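Melanin biosynthesis protein TyrA, putative (Shewanella oneidensis, PDB 2IIZ) binds heme b and, as a member of the dye-decolorizing peroxidase family, probably acts as a heme peroxidase. Local coordinates at residues 18-23 with 108-113; 76-81 with 172-177; 85-90 with 180-185; 160-165 with 240-245. One frame throughout, in Å; residues are numbered along the deposited sequence.

Contact 1: residues 18-23 with 108-113; sequences GNLHSV and RCDRYD. With EDO (1,2-ethanediol), chain E; EDO (1,2-ethanediol), chain D.
Two neighbouring strands of the large antiparallel sheet meet here, H21 and C109 forming a hydrogen-bonded pair and S22 and R108 the non-hydrogen-bonded pair beside it. C109 N bonds to H21 O at 3.1 Å; the return bond, from H21 N to C109 O, is weak through its bend. Ahead of the ladder D110 takes over: its OD1 receives L20 N at 3.0 Å on the anti side of the carboxylate and, weakly, N19 ND2, so one oxygen ties down the chain leading into strand 21-29. R108 runs back past S22, CG lying 3.4 Å from S22 CB, and its NE meets N19 OD1 at 3.3 Å, in the guanidinium plane and nearly straight (161°). In the N-terminal of the two ferredoxin-like halves of the dye-decolorizing peroxidase fold, N19 is also bonded to A59 and N61, and R108 reaches Q244 and E17. A leucine in place of R108 would probably leave Q244 OE1 without its charged donor and loosen the hold on N19. On the face bearing H21 and C109, Y112 lays CB over the imidazole, 4.0 Å from the ring centroid; with CG anti to the backbone N (chi1 -180°), its ring turns an edge to the H21 face, planes 80° apart. H21 of the second subunit meets the same imidazole, placing this pair at the dimer interface.

Contact 2: residues 76-81 with 172-177; sequences PESRPE and DPEFKG
The phenyl ring of F175 lies against the extended backbone at the R79-P80 peptide bond, one face taken by the proline. P80 CD sits 3.9 Å from the ring centroid and 22° off its normal, a CH-pi contact, while P80 N rests above the same face, displaced toward the rim. The pyrrolidine and the phenyl side chain cross at about a right angle, so the proline meets the ring with its CD corner and CG follows over CD1. R79 O approaches the CE2 corner obliquely, 3.1 Å from that atom. On the opposite face lies CG of E174, which leaves the aromatic ring sandwiched between its own neighbour in sequence and the facing loop. Two polar links flank this apolar centre. E174, extended beyond CG with CG anti to its backbone N (chi1 174°), carries its carboxylate to S78, whose OG donates to OE2 at 3.0 Å from well above the carboxylate plane. Toward the other end, D172 OD2 accepts E81 N at 3.0 Å with an N-H...O angle of 159°, again from above its plane. P173 alone separates the two acidic residues, which grip S78 and E81 of the same loop. The contact joins the loop after helix 71-74 to the loop before strand 179-188; W71 of helix 71-74 touches R79 and P80, R79 forms a salt bridge with D72, and F306 of helix 304-308 meets the F175 ring.

Contact 3: residues 85-90 with 180-185; sequences PFPAMQ and YIHVQK
This is a buried packing contact without hydrogen bonds, in which F86, from the loop before strand 89-91, lies against strand 179-188 of the large antiparallel sheet. The fold is that of dye-decolorizing peroxidases, two ferredoxin-like halves, and the strand belongs to the heme-binding one. Q184 joins the contact to the heme pocket: it touches the cofactor and packs beside F258, a heme-binding residue. Its amide nitrogen NE2 lies at the edge of the F86 ring, 3.6 Å from CZ, with the amide and ring planes turned 42° apart, while Q184 CG lies 3.8 Å from the same CZ. The amide's other end is held by Y186, whose hydroxyl is bonded to OE1. With CG anti to the backbone N (chi1 -177°), the F86 ring lies beside its own carbonyl carbon, where P87, at the centre of an inverse gamma turn, lays CD over one face, and its CZ reaches Q184. Two residues earlier on the strand, H182 has its imidazole stacked with F268 of helix 266-276. It meets F86 obliquely, H182 CD2 standing 4.1 Å from F86 CD1, and the CD corner of P87 reaches the same CD2 at 4.3 Å.

Contact 4: residues 160-165 with 240-245; sequences RHRQEV and EILRQS. With HEM (protoporphyrin IX containing Fe), chain C.
H161, early in helix 160-166, points the edge of its imidazole at the carboxylate of E240: NE2 donates to OE1 at 2.7 Å, almost straight (175°), in the ring plane and on the syn side of the acid, a His-carboxylate hydrogen bond. One residue on, R162 bends at its third side-chain torsion (chi3 86°) and lays its guanidinium flat against L242, whose CD1 sits centrally over one face, 3.6 Å from CZ; C15 O accepts its NE. V165 closes the walk one turn later, CG1 resting 3.6 Å from I241 CA and CG2 3.9 Å from E240 CB, a branched side chain set against strand backbone. From the far side of that strand R243 turns to the heme, NH1 and NH2 both donating to propionate O1A at 2.9 and 3.0 Å while one guanidinium face lies over the pyrrole carbon C3D. A methionine in place of R243 would probably leave this propionate oxygen without both N-H donors and the positive charge beside it, and D152 without its salt-bridge mate. The helix thus packs on one side of strand 238-249, with strand 254-262 beside it in the sheet, and helix 266-276 meeting I241 on the side away from V165.

In the fold
The four contacts illustrate how segments far apart in sequence are brought together on and around one antiparallel sheet, only contacts 3 and 4 touching the heme. Contacts 1, 3 and 4 all reach that sheet, and contacts 1 and 4 touch directly, R108 NH1 lying 2.7 Å from Q244 OE1, a probable hydrogen bond between strands 103-109 and 238-249. Contact 4 binds the heme through R243, and contact 3 borders the same pocket through Q184, about 8 Å from the axial H225 between side chains; their centres are about 17 Å apart. Contact 2 lies away from the heme but meets contact 3, P80 CB packing 3.4 Å from Y180 OH. Contacts 1 and 2 are farthest apart, about 30 Å between centres.

Contact 1: residues 18-23 with 108-113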
# COMPACT_ATOMS: atom_id res chain seq x y z
N GLY A 18 5.43 -7.25 16.83
CA GLY A 18 5.23 -6.31 15.69
C GLY A 18 5.83 -6.78 14.38
O GLY A 18 6.71 -7.64 14.40
N ASN A 19 5.35 -6.20 13.27
CA ASN A 19 5.82 -6.51 11.90
C ASN A 19 5.91 -5.28 11.04
O ASN A 19 5.27 -4.27 11.32
CB ASN A 19 4.86 -7.46 11.16
CG ASN A 19 4.81 -8.85 11.79
OD1 ASN A 19 4.17 -9.06 12.80
ND2 ASN A 19 5.50 -9.79 11.18
N LEU A 20 6.71 -5.37 9.98
CA LEU A 20 6.85 -4.24 9.06
C LEU A 20 5.59 -3.91 8.25
O LEU A 20 5.43 -2.78 7.80
CB LEU A 20 8.01 -4.46 8.10
CG LEU A 20 9.39 -4.65 8.76
CD1 LEU A 20 10.50 -4.97 7.72
CD2 LEU A 20 9.76 -3.42 9.54
N HIS A 21 4.70 -4.89 8.04
CA HIS A 21 3.54 -4.69 7.16
C HIS A 21 2.33 -5.51 7.61
O HIS A 21 2.46 -6.47 8.35
CB HIS A 21 3.84 -5.12 5.74
CG HIS A 21 4.99 -4.41 5.07
ND1 HIS A 21 4.93 -3.09 4.68
CD2 HIS A 21 6.21 -4.86 4.69
CE1 HIS A 21 6.07 -2.75 4.11
NE2 HIS A 21 6.87 -3.80 4.10
N SER A 22 1.16 -5.11 7.13
CA SER A 22 -0.09 -5.77 7.48
C SER A 22 -1.19 -5.46 6.47
O SER A 22 -1.15 -4.45 5.77
CB SER A 22 -0.56 -5.26 8.84
OG SER A 22 -0.88 -3.89 8.73
N VAL A 23 -2.19 -6.35 6.43
CA VAL A 23 -3.40 -6.16 5.61
C VAL A 23 -4.64 -6.39 6.49
O VAL A 23 -4.69 -7.32 7.33
CB VAL A 23 -3.43 -7.12 4.45
CG1 VAL A 23 -4.65 -6.90 3.57
CG2 VAL A 23 -2.15 -6.95 3.62
N ARG A 108 -0.43 -10.27 8.82
CA ARG A 108 0.83 -9.57 9.10
C ARG A 108 2.09 -10.29 8.63
O ARG A 108 2.12 -11.51 8.57
CB ARG A 108 0.91 -9.24 10.59
CG ARG A 108 0.57 -7.80 10.83
CD ARG A 108 0.13 -7.52 12.18
NE ARG A 108 1.19 -7.69 13.15
CZ ARG A 108 1.17 -7.18 14.38
NH1 ARG A 108 0.15 -6.45 14.81
NH2 ARG A 108 2.18 -7.42 15.19
N CYS A 109 3.12 -9.50 8.30
CA CYS A 109 4.38 -10.04 7.78
C CYS A 109 5.41 -8.92 7.61
O CYS A 109 5.05 -7.74 7.43
CB CYS A 109 4.14 -10.69 6.41
SG CYS A 109 5.47 -11.74 5.79
N ASP A 110 6.68 -9.29 7.66
CA ASP A 110 7.79 -8.39 7.33
C ASP A 110 8.02 -8.26 5.81
O ASP A 110 8.89 -7.51 5.36
CB ASP A 110 9.05 -8.85 8.05
CG ASP A 110 8.88 -8.80 9.57
OD1 ASP A 110 7.97 -8.09 10.04
OD2 ASP A 110 9.64 -9.47 10.28
N ARG A 111 7.23 -8.99 5.03
CA ARG A 111 7.27 -8.93 3.57
C ARG A 111 5.87 -8.62 3.10
O ARG A 111 4.90 -9.24 3.53
CB ARG A 111 7.73 -10.25 2.96
CG ARG A 111 9.20 -10.54 3.16
CD ARG A 111 9.66 -11.79 2.45
NE ARG A 111 9.41 -11.74 1.01
CZ ARG A 111 9.93 -12.60 0.14
NH1 ARG A 111 10.74 -13.58 0.55
NH2 ARG A 111 9.66 -12.50 -1.16
N TYR A 112 5.79 -7.66 2.20
CA TYR A 112 4.53 -7.15 1.68
C TYR A 112 4.06 -8.00 0.54
O TYR A 112 2.87 -8.15 0.34
CB TYR A 112 4.79 -5.73 1.19
CG TYR A 112 3.66 -4.92 0.58
CD1 TYR A 112 3.28 -5.11 -0.75
CD2 TYR A 112 3.01 -3.94 1.33
CE1 TYR A 112 2.26 -4.34 -1.31
CE2 TYR A 112 1.98 -3.15 0.78
CZ TYR A 112 1.60 -3.36 -0.55
OH TYR A 112 0.58 -2.60 -1.13
N ASP A 113 5.00 -8.54 -0.22
CA ASP A 113 4.63 -9.33 -1.38
C ASP A 113 3.89 -10.60 -0.93
O ASP A 113 2.94 -11.05 -1.57
CB ASP A 113 5.84 -9.60 -2.31
CG ASP A 113 7.07 -10.27 -1.63
OD1 ASP A 113 7.07 -10.56 -0.39
OD2 ASP A 113 8.06 -10.51 -2.38
C1 EDO E . 8.75 -7.25 0.11
O1 EDO E . 7.68 -7.06 -0.84
C2 EDO E . 8.72 -6.10 1.12
O2 EDO E . 9.46 -6.37 2.32
C1 EDO D . 10.89 -6.66 12.07
O1 EDO D . 10.83 -6.62 13.49
C2 EDO D . 12.32 -6.90 11.63
O2 EDO D . 12.35 -7.34 10.27

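Contact 2: residues 76-81 with 172-177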
# COMPACT_ATOMS: atom_id res chain seq x y z
N PRO A 76 -25.07 -19.92 16.35
CA PRO A 76 -26.29 -19.70 17.14
C PRO A 76 -26.40 -20.48 18.47
O PRO A 76 -27.14 -20.06 19.37
CB PRO A 76 -27.41 -20.12 16.18
CG PRO A 76 -26.76 -21.05 15.20
CD PRO A 76 -25.35 -20.61 15.07
N GLU A 77 -25.67 -21.60 18.57
CA GLU A 77 -25.77 -22.52 19.72
C GLU A 77 -25.07 -22.02 20.99
O GLU A 77 -25.44 -22.40 22.11
CB GLU A 77 -25.23 -23.91 19.35
CG GLU A 77 -26.22 -24.80 18.60
CD GLU A 77 -25.58 -26.08 18.04
OE1 GLU A 77 -24.47 -25.99 17.47
OE2 GLU A 77 -26.20 -27.16 18.17
N SER A 78 -24.06 -21.17 20.81
CA SER A 78 -23.18 -20.76 21.91
C SER A 78 -22.51 -19.42 21.59
O SER A 78 -22.41 -19.05 20.43
CB SER A 78 -22.11 -21.83 22.14
OG SER A 78 -21.10 -21.77 21.12
N ARG A 79 -22.06 -18.72 22.63
CA ARG A 79 -21.55 -17.35 22.52
C ARG A 79 -20.53 -17.01 23.60
O ARG A 79 -20.68 -17.44 24.75
CB ARG A 79 -22.68 -16.36 22.73
CG ARG A 79 -23.42 -15.97 21.51
CD ARG A 79 -24.55 -15.06 21.91
NE ARG A 79 -24.05 -13.80 22.46
CZ ARG A 79 -23.74 -12.73 21.75
NH1 ARG A 79 -23.86 -12.72 20.43
NH2 ARG A 79 -23.30 -11.65 22.36
N PRO A 80 -19.50 -16.22 23.23
CA PRO A 80 -18.62 -15.61 24.22
C PRO A 80 -19.45 -14.81 25.23
O PRO A 80 -20.37 -14.09 24.84
CB PRO A 80 -17.73 -14.67 23.40
CG PRO A 80 -17.80 -15.15 22.00
CD PRO A 80 -19.12 -15.87 21.85
N GLU A 81 -19.11 -14.96 26.51
CA GLU A 81 -19.89 -14.41 27.61
C GLU A 81 -20.21 -12.91 27.44
O GLU A 81 -21.35 -12.49 27.61
CB GLU A 81 -19.13 -14.63 28.93
CG GLU A 81 -19.89 -14.18 30.18
CD GLU A 81 -19.09 -14.33 31.47
OE1 GLU A 81 -17.84 -14.20 31.45
OE2 GLU A 81 -19.74 -14.58 32.52
N ASP A 172 -14.43 -18.36 30.88
CA ASP A 172 -15.38 -18.78 29.82
C ASP A 172 -14.82 -20.01 29.09
O ASP A 172 -14.28 -19.92 28.00
CB ASP A 172 -15.66 -17.61 28.85
CG ASP A 172 -16.89 -17.85 27.96
OD1 ASP A 172 -17.71 -18.78 28.20
OD2 ASP A 172 -17.04 -17.08 27.00
N PRO A 173 -14.98 -21.19 29.70
CA PRO A 173 -14.26 -22.38 29.23
C PRO A 173 -14.38 -22.63 27.72
O PRO A 173 -13.37 -22.88 27.05
CB PRO A 173 -14.91 -23.52 30.03
CG PRO A 173 -15.43 -22.87 31.26
CD PRO A 173 -15.83 -21.48 30.87
N GLU A 174 -15.61 -22.56 27.19
CA GLU A 174 -15.84 -22.89 25.78
C GLU A 174 -15.01 -22.03 24.82
O GLU A 174 -14.65 -22.50 23.74
CB GLU A 174 -17.33 -22.82 25.41
CG GLU A 174 -17.59 -23.02 23.89
CD GLU A 174 -19.04 -23.34 23.53
OE1 GLU A 174 -19.95 -23.19 24.39
OE2 GLU A 174 -19.27 -23.74 22.37
N PHE A 175 -14.70 -20.79 25.22
CA PHE A 175 -14.00 -19.82 24.36
C PHE A 175 -12.59 -19.41 24.80
O PHE A 175 -12.01 -18.44 24.29
CB PHE A 175 -14.88 -18.58 24.19
CG PHE A 175 -16.21 -18.89 23.60
CD1 PHE A 175 -16.37 -18.93 22.21
CD2 PHE A 175 -17.31 -19.16 24.41
CE1 PHE A 175 -17.59 -19.22 21.65
CE2 PHE A 175 -18.54 -19.45 23.86
CZ PHE A 175 -18.70 -19.49 22.47
N LYS A 176 -12.03 -20.17 25.73
CA LYS A 176 -10.63 -20.02 26.15
C LYS A 176 -9.75 -20.13 24.92
O LYS A 176 -9.95 -21.01 24.08
CB LYS A 176 -10.27 -21.10 27.19
CG LYS A 176 -8.79 -21.19 27.56
CD LYS A 176 -8.55 -22.13 28.76
CE LYS A 176 -7.08 -22.59 28.82
N GLY A 177 -8.77 -19.23 24.82
CA GLY A 177 -7.94 -19.12 23.61
C GLY A 177 -8.40 -18.03 22.66
O GLY A 177 -7.73 -17.71 21.69

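Contact 3: residues 85-90 with 180-185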
# COMPACT_ATOMS: atom_id res chain seq x y z
N PRO A 85 -21.77 -5.23 20.59
CA PRO A 85 -21.38 -4.31 19.52
C PRO A 85 -20.39 -3.23 19.98
O PRO A 85 -20.13 -3.09 21.17
CB PRO A 85 -22.71 -3.69 19.08
CG PRO A 85 -23.80 -4.59 19.67
CD PRO A 85 -23.22 -5.13 20.92
N PHE A 86 -19.85 -2.49 19.03
CA PHE A 86 -18.89 -1.46 19.36
C PHE A 86 -19.61 -0.46 20.22
O PHE A 86 -20.77 -0.14 19.96
CB PHE A 86 -18.33 -0.78 18.10
CG PHE A 86 -17.27 0.25 18.39
CD1 PHE A 86 -15.94 -0.12 18.53
CD2 PHE A 86 -17.60 1.60 18.51
CE1 PHE A 86 -14.95 0.84 18.79
CE2 PHE A 86 -16.62 2.57 18.76
CZ PHE A 86 -15.30 2.20 18.91
N PRO A 87 -18.93 0.03 21.27
CA PRO A 87 -19.59 0.94 22.19
C PRO A 87 -19.56 2.41 21.68
O PRO A 87 -18.73 3.21 22.12
CB PRO A 87 -18.79 0.74 23.48
CG PRO A 87 -17.38 0.49 22.98
CD PRO A 87 -17.53 -0.22 21.66
N ALA A 88 -20.47 2.73 20.77
CA ALA A 88 -20.55 4.07 20.20
C ALA A 88 -20.54 5.14 21.29
O ALA A 88 -21.21 5.00 22.31
CB ALA A 88 -21.84 4.22 19.34
N MSE A 89 -19.77 6.20 21.08
CA MSE A 89 -19.87 7.35 21.96
C MSE A 89 -19.37 8.64 21.31
O MSE A 89 -18.64 8.61 20.31
CB MSE A 89 -19.18 7.08 23.30
CG MSE A 89 -17.80 6.45 23.20
SE MSE A 89 -17.02 6.14 24.96
CE MSE A 89 -17.42 4.25 25.19
N GLN A 90 -19.78 9.76 21.88
CA GLN A 90 -19.59 11.07 21.28
C GLN A 90 -19.77 12.19 22.31
O GLN A 90 -20.75 12.20 23.06
CB GLN A 90 -20.61 11.26 20.16
CG GLN A 90 -20.81 12.70 19.68
CD GLN A 90 -21.63 12.78 18.41
OE1 GLN A 90 -22.82 12.47 18.41
NE2 GLN A 90 -20.99 13.19 17.30
N TYR A 180 -11.17 -10.61 22.63
CA TYR A 180 -12.14 -9.58 22.23
C TYR A 180 -11.42 -8.47 21.48
O TYR A 180 -10.47 -7.86 21.99
CB TYR A 180 -12.90 -9.02 23.43
CG TYR A 180 -13.87 -10.00 24.07
CD1 TYR A 180 -15.15 -10.18 23.56
CD2 TYR A 180 -13.51 -10.74 25.19
CE1 TYR A 180 -16.05 -11.09 24.16
CE2 TYR A 180 -14.39 -11.64 25.79
CZ TYR A 180 -15.66 -11.82 25.27
OH TYR A 180 -16.52 -12.72 25.88
N ILE A 181 -11.87 -8.20 20.26
CA ILE A 181 -11.16 -7.30 19.37
C ILE A 181 -11.98 -6.07 19.02
O ILE A 181 -13.16 -6.17 18.74
CB ILE A 181 -10.70 -8.08 18.12
CG1 ILE A 181 -9.80 -9.23 18.60
CG2 ILE A 181 -9.99 -7.16 17.11
CD1 ILE A 181 -9.06 -9.94 17.54
N HIS A 182 -11.35 -4.90 19.04
CA HIS A 182 -12.01 -3.66 18.63
C HIS A 182 -11.08 -2.92 17.68
O HIS A 182 -9.87 -2.85 17.90
CB HIS A 182 -12.32 -2.78 19.83
CG HIS A 182 -13.34 -3.35 20.76
ND1 HIS A 182 -12.99 -4.07 21.89
CD2 HIS A 182 -14.69 -3.31 20.74
CE1 HIS A 182 -14.09 -4.45 22.52
NE2 HIS A 182 -15.14 -4.00 21.85
N VAL A 183 -11.67 -2.37 16.62
CA VAL A 183 -10.90 -1.74 15.58
C VAL A 183 -11.48 -0.33 15.35
O VAL A 183 -12.70 -0.16 15.18
CB VAL A 183 -10.98 -2.59 14.31
CG1 VAL A 183 -10.13 -2.02 13.20
CG2 VAL A 183 -10.56 -4.03 14.63
N GLN A 184 -10.59 0.67 15.37
CA GLN A 184 -10.96 2.04 15.03
C GLN A 184 -10.00 2.52 13.97
O GLN A 184 -8.80 2.53 14.19
CB GLN A 184 -10.84 2.96 16.25
CG GLN A 184 -11.80 2.67 17.39
CD GLN A 184 -11.90 3.86 18.36
OE1 GLN A 184 -11.08 4.00 19.27
NE2 GLN A 184 -12.91 4.72 18.15
N LYS A 185 -10.53 2.91 12.81
CA LYS A 185 -9.70 3.54 11.79
C LYS A 185 -9.63 5.03 12.10
O LYS A 185 -10.62 5.75 11.89
CB LYS A 185 -10.29 3.34 10.38
CG LYS A 185 -9.34 3.86 9.27
CD LYS A 185 -9.86 3.56 7.87
CE LYS A 185 -10.88 4.58 7.40
NZ LYS A 185 -11.26 4.37 5.97

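Contact 4: residues 160-165 with 240-245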
# COMPACT_ATOMS: atom_id res chain seq x y z
N ARG A 160 4.91 -13.30 28.18
CA ARG A 160 3.75 -14.10 28.56
C ARG A 160 2.62 -13.28 29.12
O ARG A 160 1.48 -13.74 29.14
CB ARG A 160 4.15 -15.18 29.58
CG ARG A 160 4.64 -16.45 28.93
CD ARG A 160 3.46 -17.26 28.38
NE ARG A 160 3.60 -17.55 26.96
CZ ARG A 160 2.69 -18.18 26.22
NH1 ARG A 160 1.55 -18.61 26.77
NH2 ARG A 160 2.91 -18.40 24.92
N HIS A 161 2.91 -12.08 29.60
CA HIS A 161 1.85 -11.18 30.04
C HIS A 161 0.87 -10.88 28.90
O HIS A 161 -0.31 -10.73 29.15
CB HIS A 161 2.41 -9.87 30.60
CG HIS A 161 1.43 -9.14 31.46
ND1 HIS A 161 0.86 -9.71 32.59
CD2 HIS A 161 0.91 -7.89 31.37
CE1 HIS A 161 0.03 -8.84 33.14
NE2 HIS A 161 0.04 -7.73 32.42
N ARG A 162 1.37 -10.79 27.67
CA ARG A 162 0.50 -10.61 26.49
C ARG A 162 -0.63 -11.63 26.46
O ARG A 162 -1.79 -11.28 26.27
CB ARG A 162 1.29 -10.78 25.21
CG ARG A 162 2.46 -9.83 25.06
CD ARG A 162 3.37 -10.27 23.94
NE ARG A 162 2.92 -9.76 22.65
CZ ARG A 162 3.12 -8.51 22.22
NH1 ARG A 162 3.76 -7.62 22.98
NH2 ARG A 162 2.67 -8.14 21.03
N GLN A 163 -0.29 -12.89 26.65
CA GLN A 163 -1.30 -13.92 26.63
C GLN A 163 -2.31 -13.67 27.77
O GLN A 163 -3.52 -13.71 27.57
CB GLN A 163 -0.65 -15.31 26.69
CG GLN A 163 -0.15 -15.86 25.31
CD GLN A 163 1.05 -15.09 24.74
OE1 GLN A 163 1.74 -14.37 25.46
NE2 GLN A 163 1.30 -15.25 23.43
N GLU A 164 -1.78 -13.40 28.96
CA GLU A 164 -2.58 -13.12 30.16
C GLU A 164 -3.61 -12.00 29.91
O GLU A 164 -4.77 -12.10 30.33
CB GLU A 164 -1.63 -12.71 31.30
CG GLU A 164 -2.24 -12.69 32.70
CD GLU A 164 -2.18 -14.03 33.40
OE1 GLU A 164 -1.53 -14.96 32.87
OE2 GLU A 164 -2.80 -14.14 34.48
N VAL A 165 -3.19 -10.95 29.23
CA VAL A 165 -4.06 -9.79 28.96
C VAL A 165 -5.02 -10.07 27.82
O VAL A 165 -6.20 -9.75 27.92
CB VAL A 165 -3.23 -8.52 28.63
CG1 VAL A 165 -4.13 -7.37 28.16
CG2 VAL A 165 -2.44 -8.08 29.83
N GLU A 240 -5.58 -3.46 31.59
CA GLU A 240 -4.69 -3.49 30.41
C GLU A 240 -5.37 -3.96 29.15
O GLU A 240 -6.39 -4.63 29.20
CB GLU A 240 -3.48 -4.40 30.69
CG GLU A 240 -2.31 -3.74 31.42
CD GLU A 240 -1.24 -4.75 31.83
OE1 GLU A 240 -1.47 -5.47 32.83
OE2 GLU A 240 -0.18 -4.82 31.16
N ILE A 241 -4.78 -3.61 28.00
CA ILE A 241 -5.11 -4.24 26.74
C ILE A 241 -3.81 -4.50 25.96
O ILE A 241 -2.75 -3.92 26.27
CB ILE A 241 -6.04 -3.37 25.86
CG1 ILE A 241 -5.46 -1.97 25.66
CG2 ILE A 241 -7.43 -3.28 26.47
CD1 ILE A 241 -5.85 -1.37 24.33
N LEU A 242 -3.89 -5.37 24.97
CA LEU A 242 -2.76 -5.58 24.09
C LEU A 242 -3.10 -4.99 22.74
O LEU A 242 -3.92 -5.51 22.00
CB LEU A 242 -2.39 -7.07 23.96
CG LEU A 242 -1.27 -7.34 22.95
CD1 LEU A 242 0.10 -7.00 23.53
CD2 LEU A 242 -1.32 -8.76 22.47
N ARG A 243 -2.46 -3.89 22.42
CA ARG A 243 -2.72 -3.23 21.16
C ARG A 243 -1.86 -3.81 20.08
O ARG A 243 -0.72 -4.20 20.32
CB ARG A 243 -2.40 -1.76 21.26
CG ARG A 243 -3.34 -0.98 22.11
CD ARG A 243 -2.68 0.33 22.47
NE ARG A 243 -1.63 0.13 23.48
CZ ARG A 243 -0.53 0.85 23.60
NH1 ARG A 243 -0.27 1.87 22.77
NH2 ARG A 243 0.33 0.55 24.57
N GLN A 244 -2.41 -3.84 18.87
CA GLN A 244 -1.72 -4.35 17.71
C GLN A 244 -1.80 -3.34 16.58
O GLN A 244 -1.78 -3.75 15.43
CB GLN A 244 -2.39 -5.65 17.27
CG GLN A 244 -2.16 -6.85 18.19
CD GLN A 244 -0.76 -7.44 18.11
OE1 GLN A 244 0.11 -6.92 17.42
NE2 GLN A 244 -0.54 -8.55 18.83
N SER A 245 -1.89 -2.05 16.91
CA SER A 245 -2.17 -1.01 15.90
C SER A 245 -0.98 -0.73 15.02
O SER A 245 0.15 -0.99 15.42
CB SER A 245 -2.52 0.31 16.56
OG SER A 245 -3.31 0.11 17.70
CHA HEM C . -0.32 4.67 24.84
CHB HEM C . -0.84 6.70 20.51
CHC HEM C . -5.47 5.53 20.43
CHD HEM C . -4.87 3.02 24.47
C1A HEM C . -0.06 5.35 23.68
C2A HEM C . 1.20 5.98 23.34
C3A HEM C . 1.04 6.54 22.13
C4A HEM C . -0.31 6.28 21.69
CMA HEM C . 2.07 7.33 21.32
CAA HEM C . 2.47 5.98 24.23
CBA HEM C . 3.38 4.78 23.93
CGA HEM C . 2.85 3.51 24.56
O1A HEM C . 2.32 2.62 23.82
O2A HEM C . 2.95 3.36 25.81
C1B HEM C . -2.13 6.57 20.13
C2B HEM C . -2.69 7.10 18.90
C3B HEM C . -3.99 6.77 18.88
C4B HEM C . -4.26 6.03 20.09
CMB HEM C . -1.87 7.90 17.86
CAB HEM C . -5.07 7.07 17.83
CBB HEM C . -5.06 8.21 17.15
C1C HEM C . -5.70 4.77 21.53
C2C HEM C . -6.99 4.25 21.90
C3C HEM C . -6.84 3.55 23.03
C4C HEM C . -5.43 3.61 23.38
CMC HEM C . -8.27 4.52 21.08
CAC HEM C . -7.90 2.79 23.85
CBC HEM C . -9.20 2.75 23.54
C1D HEM C . -3.59 3.20 24.93
C2D HEM C . -3.05 2.55 26.09
C3D HEM C . -1.63 3.06 26.21
C4D HEM C . -1.47 3.98 25.11
CMD HEM C . -3.77 1.54 27.01
CAD HEM C . -0.57 2.71 27.27
CBD HEM C . -0.61 3.79 28.34
CGD HEM C . 0.17 3.40 29.57
O1D HEM C . 1.28 3.97 29.78
O2D HEM C . -0.33 2.53 30.34
NA HEM C . -0.97 5.55 22.66
NB HEM C . -3.12 5.91 20.83
NC HEM C . -4.76 4.37 22.45
ND HEM C . -2.64 4.04 24.38
FE HEM C . -2.91 5.15 22.66